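Local coordinates for hypothetical fimbrial assembly protein (Parabacteroides distasonis, PDB 3R4R) that is probably a subunit of the fimbrial tip, the end of the surface filaments that mediate cell adhesion and biofilm formation, at residues A106-A109 / N110-P113; L219-P222 / T223-V227; I234-A237 / F238-V241. All coordinates share one frame; numbering follows the deposited sequence.

Contact 1: A106-A109 / N110-P113; sequences ANNA and NNSP
Asn108 N donates to Asn111 O over 2.7 Å. The donor lies nearly in line with the Asn111 carbonyl (C=O...N 161°), but the bond bends at the proton, with an N-H...O angle of 143°. Between these residues Ala109 and Asn110 turn the chain round, and their backbone angles lie close to those of a type I turn. The reversal stays open on the other side, because Asn108 O does not close onto Asn111 N and instead takes the hydroxyl of Tyr65. The same Asn111 O is brushed by two beta-carbons from the preceding segment, Asn108 CB at 3.3 Å and Asn107 CB at 3.7 Å. Across the turn the Asn108 and Asn111 side chains run obliquely past one another, their amide planes 50° apart. Further from the bend, Asn107 OD1 lies against Ser112 CB at 3.5 Å. With CG beside the backbone N, the Asn107 amide reaches toward strand 46-52, where ND2 bonds to Cys47 O. The backbone N of Asn107 is held in turn by Asn46 OD1. At the open end Pro113 closes on the opposing backbone through CD, 3.3 Å from Ala106 O. Ser112 is buried between the Asn107 side and the residues Asn63 and His48 of neighbouring strands. Its OG bonds to Asp115 OD1 and also takes the N-H of Phe114, an ST turn at the exit of the loop. The whole is a compact hairpin-like chain reversal, whose two arms run roughly opposite ways but carry no strand. It sits at the surface after strand 96-104, held to strands 46-52 and 58-65 by hydrogen bonds of Asn107 and the Asn108 carbonyl, with Ser112 packing against both.

Contact 2: L219-P222 / T223-V227; sequences LAYP and TTKPV. With SO4 (sulfate ion), chain C.
Tyr221 OH donates to Pro226 O at 2.9 Å, approaching from above the carbonyl plane (41° out of it). A second bond closes the bend: Lys225 N to Pro222 O, 3.1 Å, fairly straight at 152° although it too meets the oxygen from well above the carbonyl plane. Just past the turn, Val227 N gives its proton to sulfate O4 over 2.8 Å, an ion probably taken from the crystallisation liquor. With CG anti to the backbone N (chi1 179°), the tyrosine ring extends alongside Lys225 and Pro226. Pro226 O lies at the ring edge, and Pro226 CD packs 3.9 Å from Tyr221 CE1. Lys225 crosses the tyrosine at about a right angle, CG 3.7 Å from Tyr221 CE2, while its ammonium travels on to Thr192 O. The two prolines also meet crosswise, Pro222 CB lying 3.8 Å from Pro226 CD. The tyrosine also touches Leu191 and Val194 of strand 191-202. Thr223 and Thr224 form the exposed corner, and Lys225 follows in the left-handed region of the backbone map. This is a type I beta turn, Pro222 to Lys225, whose flanking residues are bridged by the Tyr221 hydroxyl; it belongs to the loop between strands 218-219 and 228-232 of the C-terminal, transthyretin-like domain.

Contact 3: I234-A237 / F238-V241; sequences ISDA and FKEV. With EDO (1,2-ethanediol), chain G.
Asp236 OD1 accepts the N-H of Phe238 at 3.0 Å, and Asp236 OD2 receives Lys239 NZ at 3.2 Å, so one carboxylate is gripped through both oxygens. The backbone proton comes in from above the carboxylate plane. Lys239 NZ is taken by OD2 on its anti lone pair, in a salt bridge. For this the Asp236 carboxylate is set beside the carbonyl carbon, toward the following backbone, CG lying anti to the residue's own N at chi1 -174°. The lysine chain runs extended until its last torsion (chi4 67°), where it folds and brings the ammonium to the acid; that charge also lies against Phe216 in a cation-pi contact. A weak backbone bond, Lys239 N to Asp236 O at 3.5 Å, runs across the same bend. The Phe238 side chain starts beside the carboxylate and then leads away, CB 3.4 Å from Asp236 OD1. Ile234 crosses the lysine at about a right angle, with CG2 packed 3.7 Å from Lys239 CD. Ile234 CD1, on the other branch, lies 4.2 Å from Val241 CG1. Phe216 and Ala258 border the buried isoleucine, while Val241 packs on Phe256 of strand 251-257. An Asx turn is thus nested in a beta turn of residues 236 to 239, with the salt bridge set alongside, just where the chain bends into strand 240-246 of the transthyretin-like domain.

Going from the N terminus, contact 1 closes a surface bend in the long connection that follows strand 96-104, beside strands 46-52 and 58-65. Contacts 2 and 3 come much later, within the Fim1F C-terminal domain. Contact 2 closes the loop that leaves strand 218-219, a partner of 191-202, and enters 228-232, which pairs with 161-179. Contact 3 then returns the chain from 228-232 to 240-246, again a partner of 191-202. These two turns therefore carry the chain between two groups of strands and back. All three lie in series, neither nested nor crossing; centres of contacts 2 and 3 are about 19 Å apart, those of contacts 1 and 3 about 30 Å.

Contact 1: A106-A109 / N110-P113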
loop_
_atom_site.group_PDB
_atom_site.type_symbol
_atom_site.label_atom_id
_atom_site.label_comp_id
_atom_site.label_asym_id
_atom_site.label_seq_id
_atom_site.Cartn_x
_atom_site.Cartn_y
_atom_site.Cartn_z
ATOM N N ALA A 106 -4.668 -1.986 8.955
ATOM C CA ALA A 106 -4.124 -0.932 9.849
ATOM C C ALA A 106 -4.882 -0.876 11.196
ATOM O O ALA A 106 -4.484 -0.126 12.086
ATOM C CB ALA A 106 -4.192 0.411 9.158
ATOM N N ASN A 107 -5.930 -1.701 11.370
ATOM C CA ASN A 107 -6.696 -1.761 12.620
ATOM C C ASN A 107 -5.859 -2.281 13.785
ATOM O O ASN A 107 -4.838 -2.924 13.586
ATOM C CB ASN A 107 -7.961 -2.677 12.491
ATOM C CG ASN A 107 -9.037 -2.283 11.512
ATOM O OD1 ASN A 107 -8.976 -1.249 10.850
ATOM N ND2 ASN A 107 -10.061 -3.125 11.396
ATOM N N ASN A 108 -6.315 -1.977 15.003
ATOM C CA ASN A 108 -5.805 -2.488 16.262
ATOM C C ASN A 108 -6.599 -3.774 16.561
ATOM O O ASN A 108 -7.429 -4.170 15.740
ATOM C CB ASN A 108 -5.918 -1.411 17.368
ATOM C CG ASN A 108 -5.184 -0.112 17.164
ATOM O OD1 ASN A 108 -5.700 0.961 17.506
ATOM N ND2 ASN A 108 -3.968 -0.150 16.657
ATOM N N ALA A 109 -6.407 -4.398 17.717
ATOM C CA ALA A 109 -7.116 -5.631 18.046
ATOM C C ALA A 109 -8.658 -5.521 17.965
ATOM O O ALA A 109 -9.267 -6.424 17.401
ATOM C CB ALA A 109 -6.756 -6.058 19.451
ATOM N N ASN A 110 -9.282 -4.445 18.538
ATOM C CA ASN A 110 -10.740 -4.259 18.632
ATOM C C ASN A 110 -11.266 -2.973 17.962
ATOM O O ASN A 110 -12.481 -2.747 17.900
ATOM C CB ASN A 110 -11.146 -4.177 20.135
ATOM C CG ASN A 110 -10.514 -5.191 21.055
ATOM O OD1 ASN A 110 -9.873 -4.814 22.048
ATOM N ND2 ASN A 110 -10.600 -6.484 20.708
ATOM N N ASN A 111 -10.373 -2.102 17.532
ATOM C CA ASN A 111 -10.754 -0.813 16.956
ATOM C C ASN A 111 -9.717 -0.377 15.934
ATOM O O ASN A 111 -8.771 -1.119 15.702
ATOM C CB ASN A 111 -10.916 0.265 18.084
ATOM C CG ASN A 111 -9.667 0.706 18.856
ATOM O OD1 ASN A 111 -8.593 0.107 18.801
ATOM N ND2 ASN A 111 -9.794 1.780 19.620
ATOM N N SER A 112 -9.860 0.827 15.336
ATOM C CA SER A 112 -8.842 1.309 14.402
ATOM C C SER A 112 -8.269 2.646 14.879
ATOM O O SER A 112 -8.940 3.377 15.619
ATOM C CB SER A 112 -9.396 1.455 12.989
ATOM O OG SER A 112 -10.031 2.706 12.783
ATOM N N PRO A 113 -7.060 3.037 14.406
ATOM C CA PRO A 113 -6.540 4.376 14.759
ATOM C C PRO A 113 -7.315 5.550 14.074
ATOM O O PRO A 113 -6.988 6.705 14.323
ATOM C CB PRO A 113 -5.085 4.322 14.246
ATOM C CG PRO A 113 -5.059 3.292 13.231
ATOM C CD PRO A 113 -6.107 2.293 13.558
#

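Contact 2: L219-P222 / T223-V227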
loop_
_atom_site.group_PDB
_atom_site.type_symbol
_atom_site.label_atom_id
_atom_site.label_comp_id
_atom_site.label_asym_id
_atom_site.label_seq_id
_atom_site.Cartn_x
_atom_site.Cartn_y
_atom_site.Cartn_z
ATOM N N LEU A 219 12.613 2.812 9.255
ATOM C CA LEU A 219 12.181 1.413 9.225
ATOM C C LEU A 219 13.404 0.538 9.194
ATOM O O LEU A 219 14.157 0.553 8.220
ATOM C CB LEU A 219 11.249 1.117 8.037
ATOM C CG LEU A 219 10.683 -0.315 7.889
ATOM C CD1 LEU A 219 9.807 -0.708 9.081
ATOM C CD2 LEU A 219 9.878 -0.418 6.623
ATOM N N ALA A 220 13.623 -0.211 10.270
ATOM C CA ALA A 220 14.797 -1.061 10.383
ATOM C C ALA A 220 14.766 -2.173 9.393
ATOM O O ALA A 220 13.702 -2.744 9.132
ATOM C CB ALA A 220 14.889 -1.641 11.781
ATOM N N TYR A 221 15.941 -2.493 8.835
ATOM C CA TYR A 221 16.128 -3.647 7.969
ATOM C C TYR A 221 16.132 -4.894 8.848
ATOM O O TYR A 221 16.918 -4.936 9.793
ATOM C CB TYR A 221 17.404 -3.499 7.150
ATOM C CG TYR A 221 17.720 -4.652 6.233
ATOM C CD1 TYR A 221 16.892 -4.956 5.152
ATOM C CD2 TYR A 221 18.915 -5.361 6.359
ATOM C CE1 TYR A 221 17.187 -6.016 4.296
ATOM C CE2 TYR A 221 19.253 -6.374 5.465
ATOM C CZ TYR A 221 18.394 -6.684 4.419
ATOM O OH TYR A 221 18.718 -7.685 3.526
ATOM N N PRO A 222 15.231 -5.881 8.622
ATOM C CA PRO A 222 15.175 -7.046 9.519
ATOM C C PRO A 222 16.527 -7.751 9.682
ATOM O O PRO A 222 17.381 -7.700 8.811
ATOM C CB PRO A 222 14.170 -7.967 8.826
ATOM C CG PRO A 222 13.271 -7.032 8.093
ATOM C CD PRO A 222 14.190 -5.970 7.576
ATOM N N THR A 223 16.697 -8.416 10.829
ATOM C CA THR A 223 17.898 -9.162 11.221
ATOM C C THR A 223 18.007 -10.472 10.399
ATOM O O THR A 223 19.079 -11.093 10.381
ATOM C CB THR A 223 17.867 -9.438 12.742
ATOM O OG1 THR A 223 16.650 -10.112 13.093
ATOM C CG2 THR A 223 17.982 -8.161 13.553
ATOM N N THR A 224 16.914 -10.857 9.685
ATOM C CA THR A 224 16.858 -12.040 8.803
ATOM C C THR A 224 17.454 -11.681 7.424
ATOM O O THR A 224 17.643 -12.566 6.593
ATOM C CB THR A 224 15.414 -12.572 8.675
ATOM O OG1 THR A 224 14.554 -11.515 8.207
ATOM C CG2 THR A 224 14.876 -13.163 9.999
ATOM N N LYS A 225 17.768 -10.371 7.205
ATOM C CA LYS A 225 18.348 -9.786 5.985
ATOM C C LYS A 225 17.609 -10.315 4.728
ATOM O O LYS A 225 18.217 -11.005 3.915
ATOM C CB LYS A 225 19.865 -10.051 5.882
ATOM C CG LYS A 225 20.630 -9.459 7.064
ATOM C CD LYS A 225 22.136 -9.522 6.909
ATOM C CE LYS A 225 22.867 -9.059 8.158
ATOM N NZ LYS A 225 22.500 -7.676 8.584
ATOM N N PRO A 226 16.294 -10.029 4.569
ATOM C CA PRO A 226 15.568 -10.558 3.393
ATOM C C PRO A 226 15.957 -9.862 2.092
ATOM O O PRO A 226 16.399 -8.713 2.079
ATOM C CB PRO A 226 14.096 -10.284 3.724
ATOM C CG PRO A 226 14.128 -9.128 4.655
ATOM C CD PRO A 226 15.400 -9.231 5.440
ATOM N N VAL A 227 15.771 -10.595 0.988
ATOM C CA VAL A 227 16.081 -10.227 -0.398
ATOM C C VAL A 227 14.865 -9.440 -0.966
ATOM O O VAL A 227 15.072 -8.553 -1.779
ATOM C CB VAL A 227 16.430 -11.549 -1.150
ATOM C CG1 VAL A 227 16.053 -11.552 -2.621
ATOM C CG2 VAL A 227 17.888 -11.887 -0.955
HETATM S S SO4 C . 13.661 -13.521 1.139
HETATM O O1 SO4 C . 12.810 -12.981 2.212
HETATM O O2 SO4 C . 13.452 -14.980 1.034
HETATM O O3 SO4 C . 13.276 -12.882 -0.146
HETATM O O4 SO4 C . 15.059 -13.278 1.441
#

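Contact 3: I234-A237 / F238-V241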
loop_
_atom_site.group_PDB
_atom_site.type_symbol
_atom_site.label_atom_id
_atom_site.label_comp_id
_atom_site.label_asym_id
_atom_site.label_seq_id
_atom_site.Cartn_x
_atom_site.Cartn_y
_atom_site.Cartn_z
ATOM N N ILE A 234 8.788 7.967 -0.225
ATOM C CA ILE A 234 9.633 8.997 0.354
ATOM C C ILE A 234 9.684 10.150 -0.642
ATOM O O ILE A 234 10.321 9.994 -1.685
ATOM C CB ILE A 234 11.012 8.404 0.689
ATOM C CG1 ILE A 234 10.873 7.158 1.613
ATOM C CG2 ILE A 234 11.906 9.488 1.286
ATOM C CD1 ILE A 234 12.078 6.263 1.811
ATOM N N SER A 235 9.003 11.297 -0.317
ATOM C CA SER A 235 8.910 12.488 -1.171
ATOM C C SER A 235 10.229 13.273 -1.243
ATOM O O SER A 235 10.554 13.794 -2.320
ATOM C CB SER A 235 7.814 13.430 -0.677
ATOM O OG SER A 235 8.076 13.911 0.631
ATOM N N ASP A 236 10.966 13.398 -0.105
ATOM C CA ASP A 236 12.222 14.166 -0.085
ATOM C C ASP A 236 13.158 13.660 -1.191
ATOM O O ASP A 236 13.454 12.459 -1.279
ATOM C CB ASP A 236 12.908 14.099 1.292
ATOM C CG ASP A 236 14.139 14.982 1.479
ATOM O OD1 ASP A 236 14.447 15.783 0.573
ATOM O OD2 ASP A 236 14.770 14.899 2.548
ATOM N N ALA A 237 13.567 14.592 -2.065
ATOM C CA ALA A 237 14.447 14.338 -3.208
ATOM C C ALA A 237 15.904 14.113 -2.764
ATOM O O ALA A 237 16.702 13.598 -3.551
ATOM C CB ALA A 237 14.375 15.512 -4.177
ATOM N N PHE A 238 16.218 14.448 -1.488
ATOM C CA PHE A 238 17.549 14.380 -0.879
ATOM C C PHE A 238 17.706 13.095 -0.006
ATOM O O PHE A 238 18.808 12.820 0.483
ATOM C CB PHE A 238 17.764 15.662 -0.040
ATOM C CG PHE A 238 19.148 16.010 0.472
ATOM C CD1 PHE A 238 20.273 15.827 -0.333
ATOM C CD2 PHE A 238 19.304 16.734 1.650
ATOM C CE1 PHE A 238 21.547 16.222 0.105
ATOM C CE2 PHE A 238 20.576 17.143 2.083
ATOM C CZ PHE A 238 21.690 16.881 1.308
ATOM N N LYS A 239 16.643 12.285 0.135
ATOM C CA LYS A 239 16.738 11.053 0.912
ATOM C C LYS A 239 17.161 9.884 0.014
ATOM O O LYS A 239 16.924 9.883 -1.197
ATOM C CB LYS A 239 15.450 10.710 1.658
ATOM C CG LYS A 239 15.280 11.552 2.907
ATOM C CD LYS A 239 14.192 11.011 3.786
ATOM C CE LYS A 239 14.000 11.763 5.081
ATOM N NZ LYS A 239 13.487 13.141 4.865
ATOM N N GLU A 240 17.843 8.914 0.618
ATOM C CA GLU A 240 18.368 7.750 -0.091
ATOM C C GLU A 240 18.104 6.461 0.637
ATOM O O GLU A 240 18.087 6.429 1.873
ATOM C CB GLU A 240 19.898 7.874 -0.294
ATOM C CG GLU A 240 20.361 9.039 -1.156
ATOM C CD GLU A 240 21.864 9.156 -1.314
ATOM O OE1 GLU A 240 22.592 8.829 -0.348
ATOM O OE2 GLU A 240 22.311 9.634 -2.383
ATOM N N VAL A 241 17.952 5.378 -0.151
ATOM C CA VAL A 241 17.838 4.009 0.322
ATOM C C VAL A 241 19.200 3.380 -0.057
ATOM O O VAL A 241 19.559 3.317 -1.242
ATOM C CB VAL A 241 16.572 3.252 -0.179
ATOM C CG1 VAL A 241 15.295 3.945 0.289
ATOM C CG2 VAL A 241 16.552 3.103 -1.689
HETATM C C1 EDO G . 16.765 9.042 5.612
HETATM O O1 EDO G . 16.600 8.000 6.574
HETATM C C2 EDO G . 16.947 8.420 4.236
HETATM O O2 EDO G . 15.793 7.639 3.878
HETATM O O HOH W 1 15.306 11.033 -2.605
#